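Local coordinates for DUF7790 domain-containing protein (Leptospira interrogans serogroup Icterohaemorrhagiae serovar copenhageni, PDB 6ULO), which is of unknown function but carries a Rossmann-like domain and is probably membrane-attached through a transmembrane helix missing from this truncated form, at residues A[77-82]-A[180-185]; A[84-89]-A[188-193]. One frame throughout, in Å; residues are numbered along the deposited sequence.

Interaction 1 of 2, residues A[77-82]-A[180-185]; sequences TIAAWA and SYIRKL
Ile-182 reaches across from helix 176-187 to the two consecutive alanines Ala-79 and Ala-80 of helix 74-82. The short axes of 77-82 and 180-185 approach to 9.6 Å and cross nearly at right angles, with 101° between their directions. The CB of Ile-182 does not point straight at the other helix; the chain turns inward beyond it. CG1 lies beside the backbone N (chi1 -69°), which takes this branch toward Ala-80, and Ile-182 CG1 comes to 3.8 Å from Ala-80 CB. The next atom, CD1, bends round the same methyl: Ile-182 CD1 is 3.9 Å from Ala-80 CB. It also sits 4.0 Å from Ala-80 N, against the helix backbone, while the methyl of Ala-79 is a looser neighbour. The other branch, CG2, is anti to the backbone N and turns away from both alanines.

Tyr-181 makes the other close approach. With CG anti to its own backbone N (chi1 -175°), its ring extends toward the alanine pair. Tyr-181 CD2 meets Ala-80 CA at 4.2 Å, and Tyr-181 CE2 lies at the same 4.2 Å from Ala-79 O, both approaches being oblique to the ring. Its hydroxyl goes past the helix to a hydrogen bond with the carbonyl of Ser-84, in the turn leading to strand 86-91. That strand also contributes Ile-87, which touches Ala-79, Ile-182 and Leu-185, so the two helices meet on one face of the Rossmann-like sheet. No hydrogen bond joins 77-82 to 180-185, and only 169 Å² is buried between them; the segments are linked by van der Waals contacts, mostly between hydrocarbon groups, and the tyrosine's polar end is satisfied by the turn beyond them.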
loop_
_atom_site.group_PDB
_atom_site.type_symbol
_atom_site.label_atom_id
_atom_site.label_comp_id
_atom_site.label_asym_id
_atom_site.label_seq_id
_atom_site.Cartn_x
_atom_site.Cartn_y
_atom_site.Cartn_z
ATOM N N THR A 77 -0.484 7.541 0.567
ATOM C CA THR A 77 -1.468 8.296 1.333
ATOM C C THR A 77 -1.574 7.763 2.756
ATOM O O THR A 77 -1.501 8.537 3.731
ATOM C CB THR A 77 -2.813 8.229 0.628
ATOM O OG1 THR A 77 -2.665 8.905 -0.623
ATOM C CG2 THR A 77 -3.926 8.896 1.440
ATOM N N ILE A 78 -1.758 6.443 2.904
ATOM C CA ILE A 78 -2.004 5.913 4.237
ATOM C C ILE A 78 -0.740 6.012 5.087
ATOM O O ILE A 78 -0.795 6.349 6.280
ATOM C CB ILE A 78 -2.509 4.465 4.136
ATOM C CG1 ILE A 78 -3.792 4.382 3.302
ATOM C CG2 ILE A 78 -2.680 3.856 5.506
ATOM C CD1 ILE A 78 -4.238 2.936 2.968
ATOM N N ALA A 79 0.428 5.724 4.481
ATOM C CA ALA A 79 1.697 5.776 5.214
ATOM C C ALA A 79 2.013 7.185 5.699
ATOM O O ALA A 79 2.604 7.355 6.777
ATOM C CB ALA A 79 2.836 5.264 4.344
ATOM N N ALA A 80 1.658 8.220 4.918
ATOM C CA ALA A 80 1.893 9.578 5.395
ATOM C C ALA A 80 1.032 9.875 6.619
ATOM O O ALA A 80 1.491 10.505 7.576
ATOM C CB ALA A 80 1.627 10.586 4.270
ATOM N N TRP A 81 -0.239 9.451 6.592
ATOM C CA TRP A 81 -1.095 9.628 7.767
ATOM C C TRP A 81 -0.518 8.898 8.969
ATOM O O TRP A 81 -0.558 9.401 10.103
ATOM C CB TRP A 81 -2.485 9.078 7.465
ATOM C CG TRP A 81 -3.261 9.826 6.426
ATOM C CD1 TRP A 81 -3.055 11.112 6.020
ATOM C CD2 TRP A 81 -4.337 9.325 5.630
ATOM N NE1 TRP A 81 -3.967 11.467 5.029
ATOM C CE2 TRP A 81 -4.765 10.380 4.783
ATOM C CE3 TRP A 81 -5.002 8.097 5.564
ATOM C CZ2 TRP A 81 -5.835 10.234 3.903
ATOM C CZ3 TRP A 81 -6.038 7.932 4.656
ATOM C CH2 TRP A 81 -6.467 9.001 3.869
ATOM N N ALA A 82 -0.018 7.679 8.747
ATOM C CA ALA A 82 0.529 6.873 9.831
ATOM C C ALA A 82 1.898 7.351 10.284
ATOM O O ALA A 82 2.337 6.965 11.375
ATOM C CB ALA A 82 0.618 5.421 9.371
ATOM N N SER A 180 5.963 16.316 1.721
ATOM C CA SER A 180 7.357 16.355 2.144
ATOM C C SER A 180 7.738 15.110 2.938
ATOM O O SER A 180 8.867 14.613 2.818
ATOM C CB SER A 180 7.575 17.600 2.991
ATOM O OG SER A 180 8.912 17.664 3.397
ATOM N N TYR A 181 6.809 14.572 3.740
ATOM C CA TYR A 181 7.103 13.379 4.524
ATOM C C TYR A 181 7.373 12.190 3.607
ATOM O O TYR A 181 8.347 11.442 3.796
ATOM C CB TYR A 181 5.915 13.079 5.457
ATOM C CG TYR A 181 6.196 11.917 6.384
ATOM C CD1 TYR A 181 6.853 12.115 7.599
ATOM C CD2 TYR A 181 5.872 10.620 6.033
ATOM C CE1 TYR A 181 7.155 11.046 8.435
ATOM C CE2 TYR A 181 6.211 9.548 6.852
ATOM C CZ TYR A 181 6.822 9.781 8.046
ATOM O OH TYR A 181 7.158 8.744 8.876
ATOM N N ILE A 182 6.512 11.989 2.604
ATOM C CA ILE A 182 6.707 10.898 1.652
ATOM C C ILE A 182 7.970 11.112 0.830
ATOM O O ILE A 182 8.750 10.170 0.600
ATOM C CB ILE A 182 5.445 10.749 0.769
ATOM C CG1 ILE A 182 4.277 10.221 1.621
ATOM C CG2 ILE A 182 5.701 9.861 -0.440
ATOM C CD1 ILE A 182 4.527 8.854 2.275
ATOM N N ARG A 183 8.223 12.353 0.396
ATOM C CA ARG A 183 9.433 12.606 -0.381
ATOM C C ARG A 183 10.684 12.323 0.436
ATOM O O ARG A 183 11.678 11.807 -0.100
ATOM C CB ARG A 183 9.436 14.052 -0.869
ATOM C CG ARG A 183 10.723 14.367 -1.655
ATOM C CD ARG A 183 10.646 15.651 -2.434
ATOM N NE ARG A 183 11.795 15.806 -3.331
ATOM C CZ ARG A 183 12.749 16.710 -3.165
ATOM N NH1 ARG A 183 12.677 17.560 -2.136
ATOM N NH2 ARG A 183 13.743 16.778 -4.040
ATOM N N LYS A 184 10.660 12.657 1.724
ATOM C CA LYS A 184 11.806 12.382 2.581
ATOM C C LYS A 184 12.100 10.885 2.629
ATOM O O LYS A 184 13.250 10.456 2.435
ATOM C CB LYS A 184 11.548 12.925 3.980
ATOM C CG LYS A 184 12.731 12.684 4.917
ATOM C CD LYS A 184 12.430 13.131 6.316
ATOM C CE LYS A 184 13.603 12.996 7.247
ATOM N NZ LYS A 184 13.127 12.953 8.648
ATOM N N LEU A 185 11.067 10.059 2.826
ATOM C CA LEU A 185 11.262 8.608 2.765
ATOM C C LEU A 185 11.820 8.182 1.414
ATOM O O LEU A 185 12.700 7.313 1.349
ATOM C CB LEU A 185 9.953 7.876 3.046
ATOM C CG LEU A 185 9.329 8.102 4.423
ATOM C CD1 LEU A 185 8.036 7.249 4.547
ATOM C CD2 LEU A 185 10.322 7.757 5.554
#

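Interaction 2 of 2, residues A[84-89]-A[188-193]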
loop_
_atom_site.group_PDB
_atom_site.type_symbol
_atom_site.label_atom_id
_atom_site.label_comp_id
_atom_site.label_asym_id
_atom_site.label_seq_id
_atom_site.Cartn_x
_atom_site.Cartn_y
_atom_site.Cartn_z
ATOM N N SER A 84 4.602 6.316 8.873
ATOM C CA SER A 84 5.373 5.078 8.829
ATOM C C SER A 84 6.873 5.355 8.724
ATOM O O SER A 84 7.300 6.286 8.038
ATOM C CB SER A 84 4.922 4.253 7.628
ATOM O OG SER A 84 3.521 4.035 7.632
ATOM N N ASP A 85 7.680 4.507 9.368
ATOM C CA ASP A 85 9.128 4.697 9.325
ATOM C C ASP A 85 9.740 4.199 8.018
ATOM O O ASP A 85 10.747 4.739 7.562
ATOM C CB ASP A 85 9.795 3.916 10.454
ATOM C CG ASP A 85 9.350 4.340 11.817
ATOM O OD1 ASP A 85 9.213 5.553 12.035
ATOM O OD2 ASP A 85 9.211 3.439 12.693
ATOM N N PHE A 86 9.172 3.145 7.433
ATOM C CA PHE A 86 9.639 2.532 6.196
ATOM C C PHE A 86 8.408 1.974 5.510
ATOM O O PHE A 86 7.422 1.654 6.180
ATOM C CB PHE A 86 10.620 1.374 6.457
ATOM C CG PHE A 86 11.817 1.753 7.296
ATOM C CD1 PHE A 86 12.948 2.296 6.693
ATOM C CD2 PHE A 86 11.809 1.612 8.672
ATOM C CE1 PHE A 86 14.050 2.686 7.435
ATOM C CE2 PHE A 86 12.923 1.991 9.433
ATOM C CZ PHE A 86 14.037 2.546 8.802
ATOM N N ILE A 87 8.456 1.899 4.185
ATOM C CA ILE A 87 7.317 1.452 3.386
ATOM C C ILE A 87 7.761 0.346 2.437
ATOM O O ILE A 87 8.542 0.610 1.510
ATOM C CB ILE A 87 6.702 2.602 2.574
ATOM C CG1 ILE A 87 6.297 3.769 3.464
ATOM C CG2 ILE A 87 5.528 2.080 1.737
ATOM C CD1 ILE A 87 5.828 4.991 2.696
ATOM N N TYR A 88 7.243 -0.873 2.637
ATOM C CA TYR A 88 7.351 -1.924 1.628
ATOM C C TYR A 88 6.107 -1.908 0.730
ATOM O O TYR A 88 4.978 -2.010 1.217
ATOM C CB TYR A 88 7.448 -3.297 2.290
ATOM C CG TYR A 88 8.849 -3.709 2.682
ATOM C CD1 TYR A 88 9.874 -3.783 1.742
ATOM C CD2 TYR A 88 9.112 -4.174 3.974
ATOM C CE1 TYR A 88 11.165 -4.254 2.096
ATOM C CE2 TYR A 88 10.376 -4.670 4.330
ATOM C CZ TYR A 88 11.374 -4.704 3.378
ATOM O OH TYR A 88 12.584 -5.195 3.747
ATOM N N LEU A 89 6.314 -1.795 -0.563
ATOM C CA LEU A 89 5.241 -1.894 -1.552
ATOM C C LEU A 89 5.442 -3.241 -2.212
ATOM O O LEU A 89 6.273 -3.387 -3.110
ATOM C CB LEU A 89 5.306 -0.739 -2.548
ATOM C CG LEU A 89 5.217 0.645 -1.895
ATOM C CD1 LEU A 89 5.405 1.699 -2.947
ATOM C CD2 LEU A 89 3.863 0.832 -1.236
ATOM N N GLU A 188 15.489 8.907 1.111
ATOM C CA GLU A 188 16.261 8.088 2.030
ATOM C C GLU A 188 16.284 6.620 1.662
ATOM O O GLU A 188 16.917 5.842 2.377
ATOM C CB GLU A 188 15.720 8.300 3.456
ATOM C CG GLU A 188 16.052 9.696 3.942
ATOM C CD GLU A 188 15.439 10.088 5.270
ATOM O OE1 GLU A 188 14.497 9.428 5.754
ATOM O OE2 GLU A 188 15.886 11.130 5.814
ATOM N N GLY A 189 15.626 6.211 0.581
ATOM C CA GLY A 189 15.610 4.819 0.207
ATOM C C GLY A 189 14.669 3.984 1.042
ATOM O O GLY A 189 14.766 2.749 1.054
ATOM N N LYS A 190 13.722 4.623 1.723
ATOM C CA LYS A 190 12.838 3.956 2.661
ATOM C C LYS A 190 11.514 3.552 2.065
ATOM O O LYS A 190 10.668 3.048 2.813
ATOM C CB LYS A 190 12.626 4.842 3.885
ATOM C CG LYS A 190 13.897 5.124 4.682
ATOM C CD LYS A 190 13.624 6.093 5.810
ATOM C CE LYS A 190 14.822 6.237 6.714
ATOM N NZ LYS A 190 14.587 7.372 7.661
ATOM N N ILE A 191 11.324 3.732 0.763
ATOM C CA ILE A 191 10.147 3.220 0.059
ATOM C C ILE A 191 10.681 2.170 -0.888
ATOM O O ILE A 191 11.485 2.496 -1.779
ATOM C CB ILE A 191 9.379 4.313 -0.710
ATOM C CG1 ILE A 191 9.128 5.526 0.173
ATOM C CG2 ILE A 191 8.078 3.706 -1.237
ATOM C CD1 ILE A 191 8.350 6.651 -0.530
ATOM N N LEU A 192 10.264 0.924 -0.682
ATOM C CA LEU A 192 10.915 -0.230 -1.298
ATOM C C LEU A 192 9.884 -1.041 -2.059
ATOM O O LEU A 192 9.114 -1.814 -1.450
ATOM C CB LEU A 192 11.618 -1.103 -0.259
ATOM C CG LEU A 192 12.676 -0.343 0.550
ATOM C CD1 LEU A 192 12.155 -0.114 1.952
ATOM C CD2 LEU A 192 13.970 -1.115 0.616
ATOM N N PRO A 193 9.862 -0.946 -3.385
ATOM C CA PRO A 193 8.985 -1.819 -4.171
ATOM C C PRO A 193 9.604 -3.189 -4.304
ATOM O O PRO A 193 10.754 -3.313 -4.727
ATOM C CB PRO A 193 8.917 -1.133 -5.533
ATOM C CG PRO A 193 9.767 0.078 -5.459
ATOM C CD PRO A 193 10.606 0.007 -4.231
HETATM O O HOH W 1 12.173 6.701 8.965
#
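The Phe-86 ring and the aliphatic stem of Lys-190 pack together where two parallel strands begin to pair. Lys-190 is extended beyond CG and runs obliquely past CD1 and CE1 of the ring, with Lys-190 CG 3.6 Å from Phe-86 CD1; its CD fits against the carbonyl of Asp-85. At the end of the stem, Lys-190 NZ forms a salt bridge to Glu-188 OE1 at 2.8 Å, coming from above the carboxylate plane, and a second one to Glu-20 of helix 18-28. A water accepts from NZ and donates to Asp-85 O, tying the two segments together again. The strands belong to the Rossmann-like sheet, with 191-195 at one edge of it within this chain, beside 86-91. Three backbone hydrogen bonds join 84-89 to 188-193: Ile-87 N donates to Lys-190 O (2.8 Å), Leu-192 N to Ile-87 O (2.8 Å) and Leu-89 N to Leu-192 O (2.9 Å); a bond between Leu-89 and Ile-194 continues the pairing. On the face bearing Tyr-88 and Leu-192, Leu-192 CB lodges 3.8 Å from Tyr-88 CD1, while helix 18-28 packs against Phe-86, Lys-190 and Leu-192. Across the sheet, the Ile-191 side chain fills the notch between Ile-87 and Leu-89, pointing the same way as both; its CG2 is 3.8 Å from Leu-89 CD1, and Ile-104 of helix 94-109 packs against it.

How the interactions relate
Interactions 1 and 2 are successive layers of one unit, their centres about 10 Å apart. Each segment of the helix pair leads directly into one of the strand pair, 77-82 into 84-89 and 180-185 into 188-193, so the same two chain regions meet twice. At the second junction Gly-189, with positive phi, ends helix 176-187 in a Schellman motif, and Leu-185 O lies 2.9 Å from Lys-190 N. Between the layers, Leu-185 CD2 packs 3.6 Å from Asp-85 O, with Ala-79 CB to Ile-87 CD1 at 3.4 Å and Tyr-181 OH to Ser-84 O at 2.6 Å.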